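Local coordinates for thioredoxin (Bacillus cereus, PDB 3ZIT), which probably transfers electrons through a reversible disulfide, as a small thioredoxin-like oxidoreductase related to the glutaredoxins and NrdH, at residues V16-F21 with P54-D59; E61-F66 with Q72-I77. The protein carries 1 engineered substitution. All coordinates share one frame; numbering follows the deposited sequence.

Interaction 1. Residues V16-F21 with P54-D59; sequences VIVKEF and PTVVID
V18, on helix 13-24, meets P54 and V56 where the active-site helix of the thioredoxin fold packs on a central strand of its sheet, a compact example of how one residue can be shared between the proline just before a strand and the second residue of that strand. P54 opens the second segment. The peptide bond before it is cis, as is characteristic of the proline that thioredoxins and glutaredoxins place next to their CxxC pair. Its ring leans toward the helix and meets V18 obliquely: CG is 3.9 Å from V18 CG2, while P54 CB stands a little farther from the same methyl, at 4.2 Å. P54 also touches P14 and C15, the latter joined to C12 in the active-site disulfide, so the contact reaches from the redox centre into the hydrophobic core.

T55 begins the strand with its CB directed away from the helix; its OG1 is hydrogen-bonded to S50 OG and S52 O. V56, one residue on, faces the helix again, in the alternation expected of a strand, and the two valines V18 and V56 lie alongside each other, pointing opposite ways. V57 packs on Y7 and Y48, and I58 on L74 of helix 68-75.

No hydrogen bond crosses between the two segments; the three touching residues are buried, and the join is made by aliphatic carbon alone. The division of labour comes from the branching of V18. The methyl beside its backbone N, CG2, serves the proline, and the other, CG1, is held anti to that N (chi1 165°) and lies 3.9 Å from V56 CG2.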
loop_
_atom_site.group_PDB
_atom_site.type_symbol
_atom_site.label_atom_id
_atom_site.label_comp_id
_atom_site.label_asym_id
_atom_site.label_seq_id
_atom_site.Cartn_x
_atom_site.Cartn_y
_atom_site.Cartn_z
ATOM N N VAL B 16 -5.413 2.651 -5.215
ATOM C CA VAL B 16 -4.279 3.596 -5.249
ATOM C C VAL B 16 -3.092 3.004 -4.506
ATOM O O VAL B 16 -1.969 3.120 -5.018
ATOM C CB VAL B 16 -4.658 4.946 -4.580
ATOM C CG1 VAL B 16 -3.414 5.826 -4.386
ATOM C CG2 VAL B 16 -5.669 5.629 -5.425
ATOM N N ILE B 17 -3.337 2.412 -3.350
ATOM C CA ILE B 17 -2.281 1.775 -2.582
ATOM C C ILE B 17 -1.622 0.679 -3.392
ATOM O O ILE B 17 -0.405 0.586 -3.462
ATOM C CB ILE B 17 -2.758 1.317 -1.219
ATOM C CG1 ILE B 17 -3.256 2.519 -0.427
ATOM C CG2 ILE B 17 -1.705 0.410 -0.555
ATOM C CD1 ILE B 17 -4.123 2.116 0.720
ATOM N N VAL B 18 -2.411 -0.169 -4.041
ATOM C CA VAL B 18 -1.832 -1.219 -4.862
ATOM C C VAL B 18 -1.019 -0.658 -5.994
ATOM O O VAL B 18 0.108 -1.085 -6.235
ATOM C CB VAL B 18 -2.963 -2.174 -5.363
ATOM C CG1 VAL B 18 -2.433 -3.071 -6.526
ATOM C CG2 VAL B 18 -3.399 -3.025 -4.206
ATOM N N LYS B 19 -1.566 0.326 -6.735
ATOM C CA LYS B 19 -0.800 0.884 -7.849
ATOM C C LYS B 19 0.496 1.533 -7.360
ATOM O O LYS B 19 1.537 1.353 -7.975
ATOM C CB LYS B 19 -1.648 1.889 -8.602
ATOM C CG LYS B 19 -2.746 1.322 -9.451
ATOM C CD LYS B 19 -3.753 2.427 -9.913
ATOM C CE LYS B 19 -4.803 2.259 -10.894
ATOM N NZ LYS B 19 -5.121 3.710 -11.075
ATOM N N GLU B 20 0.448 2.280 -6.259
ATOM C CA GLU B 20 1.656 2.904 -5.756
ATOM C C GLU B 20 2.661 1.917 -5.286
ATOM O O GLU B 20 3.875 2.134 -5.446
ATOM C CB GLU B 20 1.306 3.971 -4.726
ATOM C CG GLU B 20 0.480 5.142 -5.369
ATOM C CD GLU B 20 1.266 5.921 -6.467
ATOM O OE1 GLU B 20 2.449 6.175 -6.200
ATOM O OE2 GLU B 20 0.711 6.304 -7.563
ATOM N N PHE B 21 2.202 0.831 -4.645
ATOM C CA PHE B 21 3.067 -0.294 -4.266
ATOM C C PHE B 21 3.787 -0.852 -5.554
ATOM O O PHE B 21 4.969 -1.105 -5.539
ATOM C CB PHE B 21 2.246 -1.315 -3.540
ATOM C CG PHE B 21 2.981 -2.613 -3.289
ATOM C CD1 PHE B 21 3.870 -2.659 -2.179
ATOM C CD2 PHE B 21 2.842 -3.692 -4.097
ATOM C CE1 PHE B 21 4.626 -3.765 -1.875
ATOM C CE2 PHE B 21 3.613 -4.897 -3.830
ATOM C CZ PHE B 21 4.454 -4.844 -2.672
ATOM N N PRO B 54 -9.317 -3.252 -5.810
ATOM C CA PRO B 54 -8.378 -3.688 -6.899
ATOM C C PRO B 54 -8.489 -5.209 -7.086
ATOM O O PRO B 54 -8.745 -5.970 -6.166
ATOM C CB PRO B 54 -6.999 -3.350 -6.312
ATOM C CG PRO B 54 -7.214 -3.412 -4.808
ATOM C CD PRO B 54 -8.619 -2.921 -4.562
ATOM N N THR B 55 -8.211 -5.588 -8.354
ATOM C CA THR B 55 -7.953 -6.976 -8.700
ATOM C C THR B 55 -6.726 -6.936 -9.609
ATOM O O THR B 55 -6.690 -6.080 -10.520
ATOM C CB THR B 55 -9.149 -7.627 -9.385
ATOM O OG1 THR B 55 -10.169 -7.827 -8.366
ATOM C CG2 THR B 55 -8.809 -9.030 -9.873
ATOM N N VAL B 56 -5.752 -7.800 -9.381
ATOM C CA VAL B 56 -4.565 -7.840 -10.195
ATOM C C VAL B 56 -4.498 -9.243 -10.787
ATOM O O VAL B 56 -4.741 -10.225 -10.080
ATOM C CB VAL B 56 -3.321 -7.525 -9.375
ATOM C CG1 VAL B 56 -2.068 -7.485 -10.252
ATOM C CG2 VAL B 56 -3.466 -6.173 -8.671
ATOM N N VAL B 57 -4.128 -9.335 -12.087
ATOM C CA VAL B 57 -3.971 -10.614 -12.771
ATOM C C VAL B 57 -2.496 -10.709 -13.138
ATOM O O VAL B 57 -1.969 -9.844 -13.823
ATOM C CB VAL B 57 -4.905 -10.741 -13.965
ATOM C CG1 VAL B 57 -4.762 -12.142 -14.527
ATOM C CG2 VAL B 57 -6.325 -10.476 -13.527
ATOM N N ILE B 58 -1.826 -11.788 -12.666
ATOM C CA ILE B 58 -0.392 -11.941 -12.832
ATOM C C ILE B 58 -0.166 -13.243 -13.581
ATOM O O ILE B 58 -0.328 -14.334 -13.016
ATOM C CB ILE B 58 0.317 -11.966 -11.510
ATOM C CG1 ILE B 58 0.022 -10.672 -10.748
ATOM C CG2 ILE B 58 1.842 -12.171 -11.712
ATOM C CD1 ILE B 58 0.347 -10.645 -9.351
ATOM N N ASP B 59 0.186 -13.146 -14.878
ATOM C CA ASP B 59 0.365 -14.354 -15.700
ATOM C C ASP B 59 -0.838 -15.285 -15.592
ATOM O O ASP B 59 -0.675 -16.519 -15.553
ATOM C CB ASP B 59 1.670 -15.041 -15.320
ATOM C CG ASP B 59 2.237 -15.856 -16.436
ATOM O OD1 ASP B 59 1.881 -15.643 -17.620
ATOM O OD2 ASP B 59 3.060 -16.747 -16.099
#

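Interaction 2. Residues E61-F66 with Q72-I77; sequences EVVAGF and QQLLNI
Strand 61-64 and the last turn of helix 68-75 approach most closely at E61 and L74, whose CA atoms are 8.5 Å apart, a spacing bridged by side chains without any hydrogen bond between the segments. This is the packing of the C-terminal helix on the edge strand of the thioredoxin fold, and it illustrates how one leucine methyl can be met by two residues of an edge strand. L74 directs its CD1 methyl at the strand, with CG anti to its own carbonyl carbon (chi1 -70°) and the chain extended beyond. V63, buried, meets it tip to tip. E61, more exposed, crosses it at about a right angle, and its CG comes 3.7 Å from L74 CD1; because the glutamate was modelled in two conformers, that part of the contact is less certain. A Schellman motif with N76 at positive phi closes the helix. L74 and L75 both also touch I58 on the neighbouring strand. The valine side of the contact is tight, closer than usual for two methyl carbons: V63 CG2, the methyl beside the backbone N, lies 3.4 Å from L74 CD1.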
loop_
_atom_site.group_PDB
_atom_site.type_symbol
_atom_site.label_atom_id
_atom_site.label_comp_id
_atom_site.label_asym_id
_atom_site.label_seq_id
_atom_site.Cartn_x
_atom_site.Cartn_y
_atom_site.Cartn_z
ATOM N N GLU B 61 -3.006 -15.473 -13.059
ATOM C CA GLU B 61 -3.482 -15.760 -11.699
ATOM C C GLU B 61 -4.174 -14.498 -11.150
ATOM O O GLU B 61 -3.584 -13.404 -11.129
ATOM C CB GLU B 61 -2.311 -16.111 -10.848
ATOM C CG GLU B 61 -2.634 -16.350 -9.393
ATOM C CD GLU B 61 -2.881 -17.739 -9.093
ATOM O OE1 GLU B 61 -2.282 -18.567 -9.708
ATOM O OE2 GLU B 61 -3.561 -17.967 -8.071
ATOM N N VAL B 62 -5.397 -14.690 -10.678
ATOM C CA VAL B 62 -6.221 -13.620 -10.161
ATOM C C VAL B 62 -6.002 -13.390 -8.703
ATOM O O VAL B 62 -6.115 -14.322 -7.891
ATOM C CB VAL B 62 -7.715 -13.931 -10.456
ATOM C CG1 VAL B 62 -8.577 -12.801 -9.876
ATOM C CG2 VAL B 62 -7.963 -14.101 -11.940
ATOM N N VAL B 63 -5.645 -12.180 -8.329
ATOM C CA VAL B 63 -5.533 -11.744 -6.934
ATOM C C VAL B 63 -6.573 -10.745 -6.675
ATOM O O VAL B 63 -6.488 -9.574 -7.138
ATOM C CB VAL B 63 -4.127 -11.201 -6.633
ATOM C CG1 VAL B 63 -4.028 -10.792 -5.175
ATOM C CG2 VAL B 63 -3.031 -12.188 -7.002
ATOM N N ALA B 64 -7.646 -11.136 -6.007
ATOM C CA ALA B 64 -8.805 -10.304 -5.781
ATOM C C ALA B 64 -8.650 -9.500 -4.478
ATOM O O ALA B 64 -8.280 -10.046 -3.413
ATOM C CB ALA B 64 -10.064 -11.153 -5.696
ATOM N N GLY B 65 -8.987 -8.215 -4.514
ATOM C CA GLY B 65 -9.004 -7.407 -3.346
ATOM C C GLY B 65 -7.591 -7.062 -2.859
ATOM O O GLY B 65 -6.586 -7.174 -3.561
ATOM N N PHE B 66 -7.511 -6.597 -1.623
ATOM C CA PHE B 66 -6.255 -6.013 -1.086
ATOM C C PHE B 66 -5.410 -7.081 -0.461
ATOM O O PHE B 66 -5.659 -7.431 0.656
ATOM C CB PHE B 66 -6.612 -4.900 -0.106
ATOM C CG PHE B 66 -5.488 -4.067 0.324
ATOM C CD1 PHE B 66 -4.979 -3.163 -0.565
ATOM C CD2 PHE B 66 -4.848 -4.217 1.564
ATOM C CE1 PHE B 66 -3.911 -2.309 -0.215
ATOM C CE2 PHE B 66 -3.752 -3.433 1.943
ATOM C CZ PHE B 66 -3.328 -2.463 1.051
ATOM N N GLN B 72 3.202 -9.614 -3.669
ATOM C CA GLN B 72 4.633 -9.652 -3.595
ATOM C C GLN B 72 5.121 -11.018 -4.001
ATOM O O GLN B 72 6.123 -11.119 -4.718
ATOM C CB GLN B 72 5.097 -9.386 -2.173
ATOM C CG GLN B 72 5.102 -8.015 -1.752
ATOM C CD GLN B 72 5.924 -7.871 -0.504
ATOM O OE1 GLN B 72 6.593 -6.880 -0.335
ATOM N NE2 GLN B 72 5.867 -8.853 0.381
ATOM N N GLN B 73 4.514 -12.097 -3.448
ATOM C CA GLN B 73 4.930 -13.443 -3.750
ATOM C C GLN B 73 4.816 -13.742 -5.234
ATOM O O GLN B 73 5.745 -14.186 -5.839
ATOM C CB GLN B 73 4.033 -14.452 -2.954
ATOM C CG GLN B 73 4.257 -14.618 -1.457
ATOM C CD GLN B 73 3.105 -15.247 -0.686
ATOM O OE1 GLN B 73 2.187 -16.044 -1.158
ATOM N NE2 GLN B 73 3.157 -14.920 0.598
ATOM N N LEU B 74 3.672 -13.442 -5.812
ATOM C CA LEU B 74 3.446 -13.779 -7.237
ATOM C C LEU B 74 4.303 -12.972 -8.196
ATOM O O LEU B 74 4.587 -13.395 -9.283
ATOM C CB LEU B 74 1.976 -13.620 -7.573
ATOM C CG LEU B 74 1.049 -14.640 -6.953
ATOM C CD1 LEU B 74 -0.365 -14.300 -7.300
ATOM C CD2 LEU B 74 1.392 -16.124 -7.271
ATOM N N LEU B 75 4.716 -11.772 -7.786
ATOM C CA LEU B 75 5.475 -10.901 -8.664
ATOM C C LEU B 75 6.917 -11.203 -8.537
ATOM O O LEU B 75 7.708 -10.630 -9.335
ATOM C CB LEU B 75 5.194 -9.466 -8.372
ATOM C CG LEU B 75 3.817 -9.024 -8.847
ATOM C CD1 LEU B 75 3.431 -7.683 -8.203
ATOM C CD2 LEU B 75 3.672 -8.966 -10.366
ATOM N N ASN B 76 7.350 -12.044 -7.597
ATOM C CA ASN B 76 8.764 -12.400 -7.498
ATOM C C ASN B 76 9.635 -11.193 -7.297
ATOM O O ASN B 76 10.718 -11.106 -7.855
ATOM C CB ASN B 76 9.309 -13.274 -8.688
ATOM C CG ASN B 76 8.514 -14.526 -8.772
ATOM O OD1 ASN B 76 8.266 -15.195 -7.776
ATOM N ND2 ASN B 76 8.146 -14.867 -10.005
ATOM N N ILE B 77 9.149 -10.285 -6.427
ATOM C CA ILE B 77 9.764 -8.938 -6.279
ATOM C C ILE B 77 10.369 -8.692 -4.931
ATOM O O ILE B 77 11.118 -7.714 -4.810
ATOM C CB ILE B 77 8.866 -7.754 -6.609
ATOM C CG1 ILE B 77 7.572 -7.810 -5.828
ATOM C CG2 ILE B 77 8.738 -7.607 -8.096
ATOM C CD1 ILE B 77 6.694 -6.601 -5.903
#

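Overall arrangement
From the N terminus, strand 4-8 leads to the CxxC pair and helix 13-24, which holds the first half of interaction 1. The 32 residues between 16-21 and 54-59, which include the end of that helix, strand 30-33 and helix 38-47, form the loop closed by interaction 1. Interaction 2 then closes over five intervening residues, four of them already in helix 68-75, which turns back on strand 61-64. The two contacts are in series, neither nested nor crossed, yet they touch: V63 N and V56 O probably form a hydrogen bond between the adjacent antiparallel strands, F21 packs on Q72, and I17 on F66. Together they tie the first and last helices to neighbouring strands of one sheet.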